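Local coordinates for endo-b-1,4-glucanase (PDB 1KS8), which probably hydrolyses internal beta-1,4-glucosidic linkages in cellulose and related beta-glucans, at residues A[215-220]-A[258-263]; A[234-239]-A[268-273]. All coordinates share one frame; numbering follows the deposited sequence.

The two contacts join four successive helices of the (alpha/alpha)6 catalytic domain, 212-226, 229-241, 257-268 and 271-286, with their partners alternating along the chain. Interaction 1 pairs the first helix with the third; interaction 2 pairs the second with the turn and start of the fourth. Their centres lie about 9 Å apart, and interaction 2 sits farther from the centre of the chain, about 24 Å against 16 Å. The two contacts also touch, through A219 with A235 and Q261 with Y239, as helix 229-241 packs against both 212-226 and 257-268. The wholly buried, apolar contact gives way, farther from the centre, to one that adds a salt bridge to a ring pair.

Interaction 1 (A[215-220]-A[258-263])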
loop_
_atom_site.group_PDB
_atom_site.type_symbol
_atom_site.label_atom_id
_atom_site.label_comp_id
_atom_site.label_asym_id
_atom_site.label_seq_id
_atom_site.Cartn_x
_atom_site.Cartn_y
_atom_site.Cartn_z
ATOM N N LEU A 215 -3.425 16.409 -2.779
ATOM C CA LEU A 215 -3.573 17.575 -1.916
ATOM C C LEU A 215 -4.897 17.500 -1.155
ATOM O O LEU A 215 -4.964 17.826 0.030
ATOM C CB LEU A 215 -3.505 18.861 -2.747
ATOM C CG LEU A 215 -2.133 19.160 -3.364
ATOM C CD1 LEU A 215 -2.225 20.387 -4.263
ATOM C CD2 LEU A 215 -1.114 19.382 -2.256
ATOM N N VAL A 216 -5.946 17.057 -1.840
ATOM C CA VAL A 216 -7.261 16.931 -1.218
ATOM C C VAL A 216 -7.240 15.784 -0.206
ATOM O O VAL A 216 -7.769 15.902 0.898
ATOM C CB VAL A 216 -8.352 16.642 -2.277
ATOM C CG1 VAL A 216 -9.713 16.568 -1.611
ATOM C CG2 VAL A 216 -8.341 17.725 -3.352
ATOM N N TRP A 217 -6.622 14.676 -0.603
ATOM C CA TRP A 217 -6.495 13.482 0.231
ATOM C C TRP A 217 -5.761 13.831 1.528
ATOM O O TRP A 217 -6.226 13.507 2.624
ATOM C CB TRP A 217 -5.734 12.422 -0.576
ATOM C CG TRP A 217 -5.420 11.096 0.082
ATOM C CD1 TRP A 217 -4.173 10.559 0.260
ATOM C CD2 TRP A 217 -6.350 10.073 0.479
ATOM N NE1 TRP A 217 -4.268 9.273 0.729
ATOM C CE2 TRP A 217 -5.590 8.946 0.873
ATOM C CE3 TRP A 217 -7.749 9.998 0.536
ATOM C CZ2 TRP A 217 -6.183 7.756 1.314
ATOM C CZ3 TRP A 217 -8.339 8.810 0.977
ATOM C CH2 TRP A 217 -7.554 7.708 1.358
ATOM N N ALA A 218 -4.621 14.505 1.400
ATOM C CA ALA A 218 -3.826 14.901 2.558
ATOM C C ALA A 218 -4.592 15.866 3.464
ATOM O O ALA A 218 -4.583 15.723 4.690
ATOM C CB ALA A 218 -2.518 15.543 2.100
ATOM N N ALA A 219 -5.252 16.849 2.861
ATOM C CA ALA A 219 -6.013 17.825 3.632
ATOM C C ALA A 219 -7.133 17.141 4.407
ATOM O O ALA A 219 -7.376 17.456 5.571
ATOM C CB ALA A 219 -6.591 18.896 2.710
ATOM N N ALA A 220 -7.814 16.201 3.761
ATOM C CA ALA A 220 -8.901 15.482 4.413
ATOM C C ALA A 220 -8.389 14.689 5.610
ATOM O O ALA A 220 -8.996 14.708 6.680
ATOM C CB ALA A 220 -9.589 14.554 3.418
ATOM N N SER A 258 -11.855 7.915 -5.470
ATOM C CA SER A 258 -12.889 7.240 -4.691
ATOM C C SER A 258 -12.550 7.225 -3.205
ATOM O O SER A 258 -13.441 7.265 -2.357
ATOM C CB SER A 258 -13.092 5.810 -5.192
ATOM O OG SER A 258 -13.683 5.807 -6.479
ATOM N N GLY A 259 -11.260 7.156 -2.891
ATOM C CA GLY A 259 -10.847 7.166 -1.501
ATOM C C GLY A 259 -11.170 8.527 -0.916
ATOM O O GLY A 259 -11.722 8.629 0.177
ATOM N N VAL A 260 -10.828 9.576 -1.658
ATOM C CA VAL A 260 -11.088 10.947 -1.228
ATOM C C VAL A 260 -12.581 11.158 -1.010
ATOM O O VAL A 260 -13.004 11.722 -0.001
ATOM C CB VAL A 260 -10.599 11.963 -2.286
ATOM C CG1 VAL A 260 -11.127 13.355 -1.964
ATOM C CG2 VAL A 260 -9.079 11.978 -2.325
ATOM N N GLN A 261 -13.374 10.691 -1.964
ATOM C CA GLN A 261 -14.820 10.837 -1.898
ATOM C C GLN A 261 -15.483 10.097 -0.740
ATOM O O GLN A 261 -16.331 10.659 -0.047
ATOM C CB GLN A 261 -15.426 10.406 -3.233
ATOM C CG GLN A 261 -15.109 11.390 -4.352
ATOM C CD GLN A 261 -15.294 10.810 -5.739
ATOM O OE1 GLN A 261 -15.269 11.538 -6.733
ATOM N NE2 GLN A 261 -15.469 9.498 -5.818
ATOM N N VAL A 262 -15.106 8.843 -0.509
ATOM C CA VAL A 262 -15.720 8.109 0.585
ATOM C C VAL A 262 -15.233 8.660 1.926
ATOM O O VAL A 262 -15.955 8.620 2.921
ATOM C CB VAL A 262 -15.441 6.581 0.470
ATOM C CG1 VAL A 262 -14.020 6.257 0.892
ATOM C CG2 VAL A 262 -16.454 5.807 1.299
ATOM N N LEU A 263 -14.018 9.203 1.941
ATOM C CA LEU A 263 -13.455 9.781 3.160
ATOM C C LEU A 263 -14.204 11.079 3.481
ATOM O O LEU A 263 -14.664 11.277 4.606
ATOM C CB LEU A 263 -11.965 10.089 2.969
ATOM C CG LEU A 263 -11.007 9.976 4.163
ATOM C CD1 LEU A 263 -9.788 10.851 3.888
ATOM C CD2 LEU A 263 -11.672 10.402 5.457
#
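The indole of W217 comes obliquely against G259, V260 and L263. Although the bond to CB does not itself point at the neighbouring helix, CG anti to the backbone N and beside the carbonyl carbon (chi1 178°) carries the six-membered ring across to it. Starting at the root of the side chain, CB lies 3.8 Å from V260 CG2. Farther along, ring atom CE3 touches the same methyl at 3.7 Å. Beyond it, CZ3 lies 3.4 Å from G259 C and 3.8 Å from L263 CD1. Glycine suits this place because a CB there would fall only 3.2 Å from W217 CZ3. On the pyrrole side NE1 turns to another partner, a hydrogen bond to E154 OE2, which satisfies the buried N-H.

Helices 212-226 and 257-268 belong to the (alpha/alpha)6 barrel of family 9, and the axes of segments 215-220 and 258-263 approach to 9.6 Å at a crossing angle of 33°. D213 and E214, just ahead in the helix of W217, bind calcium in a structure of this protein. Replacing W217 by an alanine would probably open a gap beside G259, V260 and L263 and strip E154 of its indole donor. Beside the ring, the branched V216 and V260 cross at about a right angle, their CG1 methyls meeting at 3.5 Å. One turn on, the small A220 brings its CB within 3.7 Å of L263 CD1, the methyl that also touches the indole.

Interaction 2 (A[234-239]-A[268-273]); sequences TAESLY and TNKQAY
E236 and Y273 meet because each sets its CG anti to its own carbonyl carbon, the glutamate with chi1 -64°, and the glutamate chain runs out extended; K270, fully extended as well, comes from the opposite direction to the same carboxylate. Two donors converge on one oxygen. The hydroxyl of Y273 donates to E236 OE2 through the anti lone pair, OH to OE2 being 2.7 Å. K270 NZ approaches that OE2 on its syn side at 2.9 Å, lying 31° out of the carboxylate plane, and adds a weak bond to E236 OE1 at 3.3 Å. A long, flexible lysine suits an exposed turn, from which it can span to the acid. T268 CG2 packs against E236 OE2 at 3.7 Å, while T268 OG1 accepts from K270 N (3.2 Å) in an ST turn and also bonds to L264 O. This is the junction between helices 257-268 and 271-286, with K270 at the N-cap position of the second.

Deeper in, the rings of Y239 and Y273 form a T-shaped pair. The edge of Y273 points at the face of Y239, the planes standing at 87° and Y273 CE1 lying 3.7 Å above the plane of the Y239 ring, over its centre. The hydroxyl of Y239 hydrogen-bonds with Q261 OE1 and with a water that also reaches A272 O weakly.

With a cationic and a neutral donor sharing OE2, the contact would favour a charged carboxylate, probably lowering the pKa of E236, and the Y273 ring, held at its hydroxyl and packed at its edge, is probably restrained from turning.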
loop_
_atom_site.group_PDB
_atom_site.type_symbol
_atom_site.label_atom_id
_atom_site.label_comp_id
_atom_site.label_asym_id
_atom_site.label_seq_id
_atom_site.Cartn_x
_atom_site.Cartn_y
_atom_site.Cartn_z
ATOM N N THR A 234 -9.904 23.620 3.098
ATOM C CA THR A 234 -8.934 23.473 2.024
ATOM C C THR A 234 -9.271 22.237 1.190
ATOM O O THR A 234 -9.297 22.296 -0.036
ATOM C CB THR A 234 -7.500 23.341 2.584
ATOM O OG1 THR A 234 -7.125 24.566 3.227
ATOM C CG2 THR A 234 -6.517 23.038 1.469
ATOM N N ALA A 235 -9.546 21.122 1.859
ATOM C CA ALA A 235 -9.883 19.888 1.156
ATOM C C ALA A 235 -11.064 20.080 0.209
ATOM O O ALA A 235 -10.993 19.720 -0.967
ATOM C CB ALA A 235 -10.197 18.785 2.159
ATOM N N GLU A 236 -12.147 20.659 0.720
ATOM C CA GLU A 236 -13.339 20.873 -0.091
ATOM C C GLU A 236 -13.158 21.938 -1.165
ATOM O O GLU A 236 -13.707 21.817 -2.258
ATOM C CB GLU A 236 -14.531 21.214 0.805
ATOM C CG GLU A 236 -14.914 20.076 1.741
ATOM C CD GLU A 236 -16.299 20.235 2.331
ATOM O OE1 GLU A 236 -16.490 21.120 3.190
ATOM O OE2 GLU A 236 -17.200 19.472 1.924
ATOM N N SER A 237 -12.386 22.976 -0.861
ATOM C CA SER A 237 -12.138 24.033 -1.834
ATOM C C SER A 237 -11.353 23.469 -3.016
ATOM O O SER A 237 -11.689 23.720 -4.171
ATOM C CB SER A 237 -11.356 25.182 -1.191
ATOM O OG SER A 237 -12.142 25.856 -0.223
ATOM N N LEU A 238 -10.306 22.700 -2.723
ATOM C CA LEU A 238 -9.490 22.111 -3.776
ATOM C C LEU A 238 -10.275 21.042 -4.531
ATOM O O LEU A 238 -10.115 20.885 -5.740
ATOM C CB LEU A 238 -8.206 21.511 -3.186
ATOM C CG LEU A 238 -7.085 22.485 -2.790
ATOM C CD1 LEU A 238 -6.637 23.261 -4.015
ATOM C CD2 LEU A 238 -7.553 23.446 -1.720
ATOM N N TYR A 239 -11.129 20.312 -3.818
ATOM C CA TYR A 239 -11.940 19.274 -4.445
ATOM C C TYR A 239 -12.793 19.902 -5.545
ATOM O O TYR A 239 -12.904 19.359 -6.645
ATOM C CB TYR A 239 -12.836 18.595 -3.400
ATOM C CG TYR A 239 -13.696 17.467 -3.941
ATOM C CD1 TYR A 239 -14.858 17.732 -4.669
ATOM C CD2 TYR A 239 -13.339 16.135 -3.737
ATOM C CE1 TYR A 239 -15.643 16.697 -5.178
ATOM C CE2 TYR A 239 -14.115 15.094 -4.243
ATOM C CZ TYR A 239 -15.264 15.381 -4.962
ATOM O OH TYR A 239 -16.031 14.353 -5.468
ATOM N N THR A 268 -17.816 14.836 6.312
ATOM C CA THR A 268 -18.770 15.932 6.156
ATOM C C THR A 268 -20.232 15.498 6.175
ATOM O O THR A 268 -21.119 16.314 6.427
ATOM C CB THR A 268 -18.531 16.681 4.837
ATOM O OG1 THR A 268 -18.852 15.819 3.737
ATOM C CG2 THR A 268 -17.071 17.117 4.728
ATOM N N ASN A 269 -20.476 14.220 5.897
ATOM C CA ASN A 269 -21.830 13.667 5.861
ATOM C C ASN A 269 -22.619 14.263 4.693
ATOM O O ASN A 269 -23.838 14.107 4.618
ATOM C CB ASN A 269 -22.569 13.958 7.174
ATOM C CG ASN A 269 -23.775 13.053 7.383
ATOM O OD1 ASN A 269 -24.717 13.410 8.093
ATOM N ND2 ASN A 269 -23.741 11.870 6.783
ATOM N N LYS A 270 -21.925 14.941 3.782
ATOM C CA LYS A 270 -22.586 15.556 2.635
ATOM C C LYS A 270 -23.033 14.525 1.604
ATOM O O LYS A 270 -22.275 13.627 1.231
ATOM C CB LYS A 270 -21.668 16.583 1.972
ATOM C CG LYS A 270 -21.434 17.829 2.808
ATOM C CD LYS A 270 -20.602 18.846 2.049
ATOM C CE LYS A 270 -20.367 20.096 2.876
ATOM N NZ LYS A 270 -19.610 21.117 2.099
ATOM N N GLN A 271 -24.270 14.673 1.138
ATOM C CA GLN A 271 -24.845 13.751 0.165
ATOM C C GLN A 271 -24.113 13.702 -1.175
ATOM O O GLN A 271 -24.018 12.639 -1.789
ATOM C CB GLN A 271 -26.320 14.098 -0.078
ATOM C CG GLN A 271 -27.017 13.146 -1.039
ATOM C CD GLN A 271 -27.121 11.733 -0.490
ATOM O OE1 GLN A 271 -26.892 10.757 -1.208
ATOM N NE2 GLN A 271 -27.475 11.618 0.782
ATOM N N ALA A 272 -23.595 14.841 -1.628
ATOM C CA ALA A 272 -22.896 14.905 -2.910
ATOM C C ALA A 272 -21.778 13.870 -3.035
ATOM O O ALA A 272 -21.650 13.209 -4.064
ATOM C CB ALA A 272 -22.336 16.307 -3.131
ATOM N N TYR A 273 -20.964 13.740 -1.994
ATOM C CA TYR A 273 -19.871 12.774 -2.020
ATOM C C TYR A 273 -20.427 11.354 -2.062
ATOM O O TYR A 273 -19.906 10.495 -2.773
ATOM C CB TYR A 273 -18.981 12.937 -0.787
ATOM C CG TYR A 273 -18.331 14.298 -0.664
ATOM C CD1 TYR A 273 -17.504 14.795 -1.671
ATOM C CD2 TYR A 273 -18.537 15.085 0.470
ATOM C CE1 TYR A 273 -16.896 16.045 -1.552
ATOM C CE2 TYR A 273 -17.934 16.331 0.598
ATOM C CZ TYR A 273 -17.116 16.805 -0.413
ATOM O OH TYR A 273 -16.514 18.035 -0.282
HETATM O O HOH W 1 -18.576 14.320 -5.301
#